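Local coordinates for protein putative isochorismatase (Burkholderia xenovorans, PDB 3OQP) that is a putative isochorismatase-family hydrolase, probably cleaving a small-molecule substrate that has not been established, at residues P28-Q31 / S32-A35; V176-T179 / D180-I183; R194-I197 / Y198-N201. All blocks are in the same frame, centred on the assembly; numbering follows the deposited sequence. Where two conformers were deposited one is given.

Contact 1 (P28-Q31 / S32-A35)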
ATOM      1  N   PRO A  28      17.211  -0.597   2.458  1.00  8.97           N
ATOM      2  CA  PRO A  28      18.652  -0.459   2.314  1.00 10.12           C
ATOM      3  C   PRO A  28      19.314  -0.343   3.687  1.00 10.45           C
ATOM      4  O   PRO A  28      18.691  -0.147   4.741  1.00 10.88           O
ATOM      5  CB  PRO A  28      18.800   0.847   1.506  1.00 11.77           C
ATOM      6  CG  PRO A  28      17.513   0.931   0.731  1.00 10.42           C
ATOM      7  CD  PRO A  28      16.481   0.439   1.713  1.00  9.59           C
ATOM      8  N   ASP A  29      20.636  -0.426   3.684  1.00 10.52           N
ATOM      9  CA  ASP A  29      21.403  -0.196   4.907  1.00 10.58           C
ATOM     10  C   ASP A  29      20.970   1.111   5.576  1.00 10.55           C
ATOM     11  O   ASP A  29      20.913   2.154   4.939  1.00 10.67           O
ATOM     12  CB  ASP A  29      22.879  -0.132   4.551  1.00 11.54           C
ATOM     13  CG  ASP A  29      23.754   0.067   5.760  1.00 14.00           C
ATOM     14  OD1 ASP A  29      24.126  -0.921   6.433  1.00 18.23           O
ATOM     15  OD2 ASP A  29      24.083   1.227   6.030  1.00 17.29           O
ATOM     16  N   VAL A  30      20.773   1.080   6.877  1.00 10.39           N
ATOM     17  CA  VAL A  30      20.197   2.211   7.514  1.00  9.92           C
ATOM     18  C   VAL A  30      21.129   3.401   7.587  1.00 10.19           C
ATOM     19  O   VAL A  30      20.694   4.551   7.578  1.00 10.08           O
ATOM     20  CB  VAL A  30      19.621   1.854   8.902  1.00 10.67           C
ATOM     21  CG1 VAL A  30      20.745   1.605   9.912  1.00 14.56           C
ATOM     22  CG2 VAL A  30      18.621   2.951   9.356  1.00 12.74           C
ATOM     23  N   GLN A  31      22.425   3.169   7.711  1.00 11.03           N
ATOM     24  CA  GLN A  31      23.332   4.297   7.691  1.00 11.47           C
ATOM     25  C   GLN A  31      23.346   4.992   6.361  1.00 11.08           C
ATOM     26  O   GLN A  31      23.451   6.213   6.282  1.00 11.90           O
ATOM     27  CB  GLN A  31      24.720   3.902   8.147  1.00 11.67           C
ATOM     28  CG  GLN A  31      24.801   3.427   9.602  1.00 16.08           C
ATOM     29  CD  GLN A  31      24.342   4.492  10.600  1.00 17.26           C
ATOM     30  OE1 GLN A  31      24.618   5.670  10.439  1.00 20.18           O
ATOM     31  NE2 GLN A  31      23.583   4.067  11.613  1.00 21.09           N
ATOM     32  N   SER A  32      23.177   4.233   5.295  0.50 11.23           N
ATOM     33  CA  SER A  32      23.146   4.826   3.941  0.50 10.96           C
ATOM     34  C   SER A  32      21.862   5.632   3.703  0.50 10.82           C
ATOM     35  O   SER A  32      21.840   6.635   2.986  0.50 10.50           O
ATOM     36  CB  SER A  32      23.287   3.775   2.817  0.50 11.12           C
ATOM     37  OG  SER A  32      22.089   3.002   2.565  0.50 14.00           O
ATOM     38  N   SER A  33      20.754   5.123   4.195  1.00  9.39           N
ATOM     39  CA  SER A  33      19.502   5.905   4.065  1.00 10.09           C
ATOM     40  C   SER A  33      19.456   7.117   4.972  1.00 10.07           C
ATOM     41  O   SER A  33      18.977   8.162   4.544  1.00 10.28           O
ATOM     42  CB  SER A  33      18.260   5.029   4.185  1.00 10.67           C
ATOM     43  OG  SER A  33      18.191   4.381   5.446  1.00 10.79           O
ATOM     44  N   LEU A  34      19.986   7.002   6.189  1.00  9.97           N
ATOM     45  CA  LEU A  34      20.052   8.189   7.051  1.00 10.76           C
ATOM     46  C   LEU A  34      20.855   9.288   6.381  1.00 10.78           C
ATOM     47  O   LEU A  34      20.438  10.460   6.412  1.00 10.24           O
ATOM     48  CB  LEU A  34      20.664   7.863   8.420  1.00 11.05           C
ATOM     49  CG  LEU A  34      19.773   7.099   9.369  1.00 11.86           C
ATOM     50  CD1 LEU A  34      20.594   6.528  10.517  1.00 14.69           C
ATOM     51  CD2 LEU A  34      18.637   7.974   9.935  1.00 12.92           C
ATOM     52  N   ALA A  35      21.983   8.925   5.768  1.00 10.81           N
ATOM     53  CA  ALA A  35      22.809   9.916   5.096  1.00 11.04           C
ATOM     54  C   ALA A  35      22.068  10.577   3.928  1.00 10.70           C
ATOM     55  O   ALA A  35      22.203  11.775   3.704  1.00 11.27           O
ATOM     56  CB  ALA A  35      24.126   9.296   4.639  1.00 12.61           C
TER
HETATM   57  O   HOH W   1      17.138   2.133   4.867  1.00 10.34           O
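Ser32 reaches back to Asp29 in the first turn of helix 30-47: in the conformer given, with chi1 at 76°, OG lies between its own backbone N and carbonyl carbon and donates to Asp29 O at 2.8 Å. Asp29 O also accepts from Ser33 N at 3.1 Å, a bond running close to the line of the carbonyl, with a weak third bond from Ser32 N. Asp29 is the N-cap. Its carboxylate reaches forward to take Ser32 N on the anti lone pair of Asp29 OD2 (3.2 Å, N-H...O angle 146°), which closes the cap.

The amide of Gln31, on a chain bent at chi2, lies obliquely across Leu34, with Gln31 NE2 4.0 Å from Leu34 CD1. The same methyl, Leu34 CD1, also stands 4.2 Å from Val30 CG2, one turn apart. A water bridges Pro28 O and Ser33 OG, donating to the former and accepting from the latter.

Ser33 OG is also hydrogen-bonded to Tyr117 OH, and Val30 and Leu34 pack on the same tyrosine. The cap opens the helix of the beta-alpha-beta unit made by strand 7-12, helix 30-47 and strand 51-56.

Contact 2 (V176-T179 / D180-I183)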
ATOM      1  N   VAL A 176       9.718   6.927  -8.599  1.00  9.10           N
ATOM      2  CA  VAL A 176      10.745   6.321  -7.736  1.00  9.34           C
ATOM      3  C   VAL A 176      12.110   6.714  -8.248  1.00 10.06           C
ATOM      4  O   VAL A 176      12.396   6.534  -9.446  1.00 10.94           O
ATOM      5  CB  VAL A 176      10.581   4.818  -7.663  1.00 10.47           C
ATOM      6  CG1 VAL A 176      11.717   4.144  -6.820  1.00 10.42           C
ATOM      7  CG2 VAL A 176       9.183   4.409  -7.142  1.00 10.15           C
ATOM      8  N   ALA A 177      12.964   7.296  -7.422  1.00  8.70           N
ATOM      9  CA  ALA A 177      14.253   7.813  -7.872  1.00 10.64           C
ATOM     10  C   ALA A 177      15.242   7.819  -6.782  1.00  9.35           C
ATOM     11  O   ALA A 177      14.885   7.725  -5.593  1.00  9.05           O
ATOM     12  CB  ALA A 177      14.102   9.231  -8.470  1.00 12.39           C
ATOM     13  N   SER A 178      16.509   7.992  -7.094  1.00  9.82           N
ATOM     14  CA  SER A 178      17.527   8.173  -6.095  1.00  9.22           C
ATOM     15  C   SER A 178      17.492   9.609  -5.567  1.00  9.85           C
ATOM     16  O   SER A 178      16.988  10.517  -6.216  1.00  9.84           O
ATOM     17  CB  SER A 178      18.902   7.871  -6.652  1.00 10.28           C
ATOM     18  OG  SER A 178      19.270   8.851  -7.621  1.00 11.04           O
ATOM     19  N   THR A 179      18.125   9.784  -4.427  1.00  9.81           N
ATOM     20  CA  THR A 179      18.301  11.117  -3.865  1.00 10.82           C
ATOM     21  C   THR A 179      19.097  12.014  -4.802  1.00 10.01           C
ATOM     22  O   THR A 179      18.748  13.166  -5.007  1.00  9.23           O
ATOM     23  CB  THR A 179      18.932  11.005  -2.463  1.00 10.41           C
ATOM     24  OG1 THR A 179      18.034  10.315  -1.575  1.00 11.20           O
ATOM     25  CG2 THR A 179      19.196  12.400  -1.855  1.00 11.90           C
ATOM     26  N   ASP A 180      20.125  11.451  -5.464  1.00 10.28           N
ATOM     27  CA  ASP A 180      20.914  12.243  -6.403  1.00 11.05           C
ATOM     28  C   ASP A 180      20.021  12.765  -7.559  1.00  9.53           C
ATOM     29  O   ASP A 180      20.094  13.956  -7.937  1.00 10.91           O
ATOM     30  CB  ASP A 180      22.039  11.432  -7.068  1.00 11.34           C
ATOM     31  CG  ASP A 180      22.952  10.699  -6.107  1.00 13.30           C
ATOM     32  OD1 ASP A 180      23.366  11.304  -5.086  1.00 14.56           O
ATOM     33  OD2 ASP A 180      23.305   9.517  -6.462  1.00 13.45           O
ATOM     34  N   GLU A 181      19.182  11.861  -8.061  0.50  9.90           N
ATOM     35  CA  GLU A 181      18.234  12.131  -9.133  0.50 10.01           C
ATOM     36  C   GLU A 181      17.217  13.219  -8.765  0.50  9.49           C
ATOM     37  O   GLU A 181      16.931  14.106  -9.551  0.50  9.55           O
ATOM     38  CB  GLU A 181      17.531  10.824  -9.527  0.50 10.76           C
ATOM     39  CG  GLU A 181      18.443   9.888 -10.272  0.50 12.89           C
ATOM     40  CD  GLU A 181      17.903   8.499 -10.609  0.50 15.97           C
ATOM     41  OE1 GLU A 181      17.010   7.881  -9.971  0.50 12.79           O
ATOM     42  OE2 GLU A 181      18.480   7.985 -11.596  0.50 18.97           O
ATOM     43  N   TRP A 182      16.730  13.163  -7.540  1.00  8.69           N
ATOM     44  CA  TRP A 182      15.774  14.146  -7.000  1.00  9.30           C
ATOM     45  C   TRP A 182      16.413  15.511  -6.874  1.00  9.43           C
ATOM     46  O   TRP A 182      15.834  16.525  -7.318  1.00  9.99           O
ATOM     47  CB  TRP A 182      15.214  13.694  -5.656  1.00  8.87           C
ATOM     48  CG  TRP A 182      14.195  14.619  -5.164  1.00 10.55           C
ATOM     49  CD1 TRP A 182      12.935  14.720  -5.639  1.00 10.20           C
ATOM     50  CD2 TRP A 182      14.342  15.568  -4.094  1.00 10.21           C
ATOM     51  NE1 TRP A 182      12.263  15.690  -4.907  1.00 10.85           N
ATOM     52  CE2 TRP A 182      13.107  16.222  -3.957  1.00  9.27           C
ATOM     53  CE3 TRP A 182      15.398  15.934  -3.236  1.00 10.21           C
ATOM     54  CZ2 TRP A 182      12.890  17.188  -2.969  1.00  9.85           C
ATOM     55  CZ3 TRP A 182      15.172  16.896  -2.274  1.00 10.42           C
ATOM     56  CH2 TRP A 182      13.953  17.539  -2.183  1.00 11.50           C
ATOM     57  N   ILE A 183      17.587  15.562  -6.266  1.00  9.64           N
ATOM     58  CA  ILE A 183      18.300  16.825  -6.104  1.00  9.63           C
ATOM     59  C   ILE A 183      18.507  17.525  -7.453  1.00 10.23           C
ATOM     60  O   ILE A 183      18.285  18.744  -7.580  1.00 11.31           O
ATOM     61  CB  ILE A 183      19.579  16.655  -5.332  1.00 10.33           C
ATOM     62  CG1 ILE A 183      19.287  16.269  -3.896  1.00 10.68           C
ATOM     63  CG2 ILE A 183      20.406  17.927  -5.382  1.00 10.54           C
ATOM     64  CD1 ILE A 183      20.526  15.816  -3.113  1.00 12.18           C
TER
HETATM   65  O   HOH W   2      21.831   8.197  -8.229  1.00 20.37           O
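The backbone leaves strand 175-177 at Ala177, turns at Ser178 and enters helix 179-188, whose first turn is made by the bonds of Trp182 N to Ser178 O at 3.0 Å and Ile183 N to Thr179 O at 2.9 Å. Ser178 and Glu181 close a capping box over this start by two reciprocal bonds. Ser178 OG accepts from Glu181 N at 3.0 Å. In return, in the conformer given, Ser178 N donates to Glu181 OE1 at 2.9 Å; this bond is nearly straight at 171°, but it meets the anti side of the oxygen, 28° out of the carboxylate plane. Glu181 gets there because CG stands anti to its carbonyl carbon (chi1 -72°) and the chain then extends back toward the cap, running alongside Ser178 OG. Ala177 CB lies 3.5 Å from Glu181 OE1.

A water joins the serine hydroxyl to the next carboxylate, donating to Asp180 OD2 and hydrogen-bonded to Ser178 OG. The other oxygen of Asp180 makes a salt bridge to Arg39, so the two carboxylate oxygens have different partners. One turn along, Thr179 CG2 meets Ile183 CD1 at 3.9 Å, while Thr179 OG1 is hydrogen-bonded to Asp142.

Ala177 pairs through its backbone with Phe139 and His141, which places the cap at the end of the last strand of the parallel sheet within this chain. Thr179 and Ile183 pack on helix 30-47, and Thr179 and Trp182 on strand 136-140.

Contact 3 (R194-I197 / Y198-N201)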
ATOM      1  N   ARG A 194       7.510   8.685 -14.101  1.00 15.24           N
ATOM      2  CA  ARG A 194       6.571   7.710 -13.551  1.00 15.11           C
ATOM      3  C   ARG A 194       6.352   6.585 -14.543  1.00 14.65           C
ATOM      4  O   ARG A 194       6.227   6.834 -15.765  1.00 16.32           O
ATOM      5  CB  ARG A 194       5.234   8.374 -13.216  1.00 16.39           C
ATOM      6  CG  ARG A 194       5.397   9.296 -12.066  1.00 18.86           C
ATOM      7  CD  ARG A 194       4.186  10.176 -11.692  1.00 20.89           C
ATOM      8  NE  ARG A 194       4.524  10.929 -10.464  1.00 18.52           N
ATOM      9  CZ  ARG A 194       5.338  11.977 -10.458  1.00 16.84           C
ATOM     10  NH1 ARG A 194       5.914  12.447 -11.569  1.00 16.56           N
ATOM     11  NH2 ARG A 194       5.678  12.537  -9.338  1.00 17.12           N
ATOM     12  N   GLY A 195       6.273   5.352 -14.053  1.00 13.01           N
ATOM     13  CA  GLY A 195       5.941   4.221 -14.868  1.00 12.60           C
ATOM     14  C   GLY A 195       4.441   4.012 -14.964  1.00 12.12           C
ATOM     15  O   GLY A 195       3.619   4.825 -14.494  1.00 13.41           O
ATOM     16  N   ASN A 196       4.053   2.878 -15.504  1.00 12.54           N
ATOM     17  CA  ASN A 196       2.648   2.543 -15.635  1.00 11.83           C
ATOM     18  C   ASN A 196       2.489   1.040 -15.647  1.00 10.43           C
ATOM     19  O   ASN A 196       3.436   0.286 -15.829  1.00 12.10           O
ATOM     20  CB  ASN A 196       1.981   3.224 -16.831  1.00 12.98           C
ATOM     21  CG  ASN A 196       2.501   2.709 -18.148  1.00 12.64           C
ATOM     22  OD1 ASN A 196       2.008   1.697 -18.647  1.00 13.78           O
ATOM     23  ND2 ASN A 196       3.503   3.391 -18.699  1.00 13.18           N
ATOM     24  N   ILE A 197       1.294   0.571 -15.337  1.00 10.53           N
ATOM     25  CA  ILE A 197       1.067  -0.852 -15.090  1.00 10.37           C
ATOM     26  C   ILE A 197       1.236  -1.690 -16.315  1.00 10.81           C
ATOM     27  O   ILE A 197       1.856  -2.748 -16.258  1.00 11.49           O
ATOM     28  CB  ILE A 197      -0.364  -1.022 -14.489  1.00 10.53           C
ATOM     29  CG1 ILE A 197      -0.355  -0.524 -13.042  1.00 11.02           C
ATOM     30  CG2 ILE A 197      -0.837  -2.476 -14.470  1.00 11.76           C
ATOM     31  CD1 ILE A 197      -1.740  -0.448 -12.328  1.00 13.29           C
ATOM     32  N   TYR A 198       0.699  -1.196 -17.438  1.00 10.92           N
ATOM     33  CA  TYR A 198       0.832  -1.949 -18.688  0.50 11.28           C
ATOM     34  C   TYR A 198       2.311  -2.076 -19.091  1.00 11.77           C
ATOM     35  O   TYR A 198       2.749  -3.201 -19.328  1.00 12.72           O
ATOM     36  CB  TYR A 198      -0.083  -1.385 -19.775  0.50 10.58           C
ATOM     37  CG  TYR A 198      -0.151  -2.169 -21.093  0.50 10.67           C
ATOM     38  CD1 TYR A 198      -0.798  -3.383 -21.163  0.50 11.04           C
ATOM     39  CD2 TYR A 198       0.465  -1.698 -22.287  0.50 11.46           C
ATOM     40  CE1 TYR A 198      -0.867  -4.106 -22.372  0.50 11.54           C
ATOM     41  CE2 TYR A 198       0.383  -2.404 -23.484  0.50 14.30           C
ATOM     42  CZ  TYR A 198      -0.266  -3.607 -23.495  0.50 15.38           C
ATOM     43  OH  TYR A 198      -0.381  -4.321 -24.622  0.50 19.19           O
ATOM     44  N   ALA A 199       3.085  -0.984 -19.117  1.00 11.38           N
ATOM     45  CA  ALA A 199       4.514  -1.075 -19.471  1.00 13.03           C
ATOM     46  C   ALA A 199       5.223  -1.984 -18.511  1.00 13.13           C
ATOM     47  O   ALA A 199       6.071  -2.753 -18.853  1.00 14.17           O
ATOM     48  CB  ALA A 199       5.142   0.313 -19.426  1.00 13.98           C
ATOM     49  N   SER A 200       4.898  -1.885 -17.218  1.00 12.36           N
ATOM     50  CA  SER A 200       5.607  -2.663 -16.232  1.00 11.33           C
ATOM     51  C   SER A 200       5.344  -4.134 -16.392  1.00 10.77           C
ATOM     52  O   SER A 200       6.258  -4.976 -16.251  1.00 12.23           O
ATOM     53  CB  SER A 200       5.204  -2.255 -14.807  1.00 10.98           C
ATOM     54  OG  SER A 200       5.657  -0.948 -14.466  1.00 12.83           O
ATOM     55  N   ASN A 201       4.101  -4.491 -16.644  1.00 10.96           N
ATOM     56  CA  ASN A 201       3.794  -5.888 -16.814  1.00 11.36           C
ATOM     57  C   ASN A 201       4.291  -6.421 -18.153  1.00 12.12           C
ATOM     58  O   ASN A 201       4.824  -7.524 -18.203  1.00 13.39           O
ATOM     59  CB  ASN A 201       2.291  -6.118 -16.659  1.00 11.40           C
ATOM     60  CG  ASN A 201       1.872  -7.551 -16.900  1.00 12.84           C
ATOM     61  OD1 ASN A 201       1.115  -7.818 -17.839  1.00 13.81           O
ATOM     62  ND2 ASN A 201       2.361  -8.486 -16.084  1.00 11.46           N
TER
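Asn196 meets Ala199 and Ser200 with both of its carbonyl oxygens. The side-chain oxygen Asn196 OD1 accepts from Ala199 N at 2.9 Å; the N-H points almost straight at it (173°), yet the donor sits well above the amide plane, 43° out of it. The amide also lies against the methyl of Ala199, with Asn196 ND2 3.6 Å from Ala199 CB. A chi1 of 68° puts CG between the backbone N and the carbonyl carbon of Asn196, and from there OD1 turns forward over the first turn. The main-chain oxygen Asn196 O takes two donors from opposite faces of its plane: Ser200 N at 3.0 Å and Ser200 OG at 2.9 Å.

Asn196 is therefore the N-cap of helix 197-208, the C-terminal helix of the modelled chain, and the side-chain bond to the third residue after it is the capping bond. Asn201 N to Ile197 O, 2.9 Å, continues the helical pattern.

Beyond this shell, the second subunit supplies much of the surroundings. Ser200 OG is also hydrogen-bonded to Asn151 of the second subunit, and Pro148 O of the second subunit accepts from Asn201 ND2. In the conformer given, Tyr198 OH is hydrogen-bonded to Asp22 of the second subunit. Ile197 packs on Tyr149 of the second subunit and, within its own chain, on Arg172 of helix 158-173, while Ser200 touches Ser171 there.

All three contacts are helix N-caps, met in series along the chain: contact 1 opens helix 30-47, contact 2 opens helix 179-188 after strand 175-177, the last of the sheet within this chain, and contact 3 opens helix 197-208. Contacts 1 and 2 have centres about 15 Å apart and do not touch, but Thr179, Asp180 and Ile183 of contact 2 reach helix 30-47, so the two capped helices are neighbours beside the parallel sheet. Contact 3 is more peripheral, its centre about 21 Å from the centre of the chain against about 13 and 12 Å for contacts 1 and 2. Contacts 1 and 2 thus belong to the alpha/beta body, whereas contact 3 begins a terminal helix held against the second subunit.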